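Local coordinates for DegV family protein (PDB 3LUP) that may bind long-chain fatty acids and take part in lipid transport or fatty acid metabolism, and holds elaidic acid in the crystal, at residues A[92-95]-A[99-102]. Numbering follows the deposited sequence.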
loop_
_atom_site.group_PDB
_atom_site.type_symbol
_atom_site.label_atom_id
_atom_site.label_comp_id
_atom_site.label_asym_id
_atom_site.label_seq_id
_atom_site.Cartn_x
_atom_site.Cartn_y
_atom_site.Cartn_z
ATOM N N ILE A 92 -3.396 -5.200 -2.023
ATOM C CA ILE A 92 -2.854 -5.113 -0.670
ATOM C C ILE A 92 -2.102 -6.394 -0.188
ATOM O O ILE A 92 -2.527 -7.530 -0.458
ATOM C CB ILE A 92 -4.006 -4.698 0.296
ATOM C CG1 ILE A 92 -3.498 -4.392 1.700
ATOM C CG2 ILE A 92 -5.106 -5.755 0.345
ATOM C CD1 ILE A 92 -4.334 -3.342 2.426
ATOM N N ALA A 93 -0.973 -6.187 0.498
ATOM C CA ALA A 93 -0.147 -7.258 1.090
ATOM C C ALA A 93 -0.900 -8.406 1.766
ATOM O O ALA A 93 -1.748 -8.175 2.624
ATOM C CB ALA A 93 0.819 -6.640 2.097
ATOM N N ALA A 94 -0.557 -9.640 1.407
ATOM C CA ALA A 94 -1.032 -10.857 2.111
ATOM C C ALA A 94 -0.843 -10.807 3.636
ATOM O O ALA A 94 -1.648 -11.357 4.380
ATOM C CB ALA A 94 -0.330 -12.102 1.547
ATOM N N GLY A 95 0.233 -10.148 4.087
ATOM C CA GLY A 95 0.583 -10.059 5.507
ATOM C C GLY A 95 -0.203 -9.045 6.327
ATOM O O GLY A 95 -0.007 -8.936 7.541
ATOM N N PHE A 99 -7.055 -11.092 2.123
ATOM C CA PHE A 99 -7.703 -10.949 0.829
ATOM C C PHE A 99 -6.948 -11.687 -0.266
ATOM O O PHE A 99 -7.548 -12.418 -1.056
ATOM C CB PHE A 99 -7.852 -9.475 0.466
ATOM C CG PHE A 99 -8.611 -9.250 -0.798
ATOM C CD1 PHE A 99 -8.012 -8.628 -1.874
ATOM C CD2 PHE A 99 -9.921 -9.676 -0.917
ATOM C CE1 PHE A 99 -8.722 -8.418 -3.061
ATOM C CE2 PHE A 99 -10.634 -9.480 -2.095
ATOM C CZ PHE A 99 -10.036 -8.854 -3.178
ATOM N N TRP A 100 -5.631 -11.493 -0.302
ATOM C CA TRP A 100 -4.767 -12.204 -1.236
ATOM C C TRP A 100 -4.967 -13.729 -1.187
ATOM O O TRP A 100 -5.193 -14.371 -2.215
ATOM C CB TRP A 100 -3.309 -11.852 -0.992
ATOM C CG TRP A 100 -2.435 -12.512 -1.977
ATOM C CD1 TRP A 100 -2.096 -12.046 -3.215
ATOM C CD2 TRP A 100 -1.796 -13.786 -1.835
ATOM N NE1 TRP A 100 -1.284 -12.952 -3.851
ATOM C CE2 TRP A 100 -1.078 -14.025 -3.025
ATOM C CE3 TRP A 100 -1.750 -14.747 -0.810
ATOM C CZ2 TRP A 100 -0.329 -15.193 -3.228
ATOM C CZ3 TRP A 100 -1.002 -15.913 -1.009
ATOM C CH2 TRP A 100 -0.307 -16.124 -2.209
ATOM N N GLN A 101 -4.891 -14.311 0.006
ATOM C CA GLN A 101 -5.118 -15.739 0.146
ATOM C C GLN A 101 -6.539 -16.133 -0.226
ATOM O O GLN A 101 -6.767 -17.218 -0.794
ATOM C CB GLN A 101 -4.804 -16.203 1.555
ATOM C CG GLN A 101 -4.471 -17.679 1.585
ATOM C CD GLN A 101 -3.525 -18.060 2.716
ATOM O OE1 GLN A 101 -3.821 -18.980 3.483
ATOM N NE2 GLN A 101 -2.376 -17.367 2.818
ATOM N N ASN A 102 -7.485 -15.251 0.091
ATOM C CA ASN A 102 -8.897 -15.528 -0.142
ATOM C C ASN A 102 -9.327 -15.487 -1.604
ATOM O O ASN A 102 -10.284 -16.156 -1.979
ATOM C CB ASN A 102 -9.783 -14.624 0.716
ATOM C CG ASN A 102 -9.933 -15.143 2.130
ATOM O OD1 ASN A 102 -10.181 -16.323 2.336
ATOM N ND2 ASN A 102 -9.779 -14.268 3.110
HETATM O O HOH W 1 -4.330 -9.163 0.944
#
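W100 lies against the methyl group of A94, and a water joins the helix carrying W100 to the carbonyl of I92. The contact packs the loop after strand 86-89 against the start of helix 99-103 in the DegV fold: the chain leaves the four-stranded parallel sheet, passes through 92-95 and three residues later runs on in the short helix. F99 is buried near I92, just beyond close contact, and packs edge-to-face with F91; a large apolar side chain suits this place. W100 follows and does most of the joining. Its backbone N donates to the water at 2.9 Å, and the water lies 2.8 Å from I92 O, to which it can donate, although other acceptors compete for its protons. A backbone NH near the start of the helix is thus satisfied without direct contact between the two main chains. CG stands anti to the backbone N (chi1 -177°), which leads the indole past A94 toward F117, whose carbonyl O accepts a hydrogen bond from NE1. Tryptophan suits the spot because one ring system offers both apolar carbons for the A94 methyl and this polar NH. Alanine suits the other side: the backbones come close, with 5.2 Å between the CA atoms of A94 and W100, and a single methyl fits between them. Further along, N102 gives its ND2 to Q66 OE1. I92 has its side chain beside the bound elaidic acid, so the water links the helix to a residue of the ligand pocket. The A94 methyl meets the indole obliquely, its CB 3.8 Å from CE3 of W100.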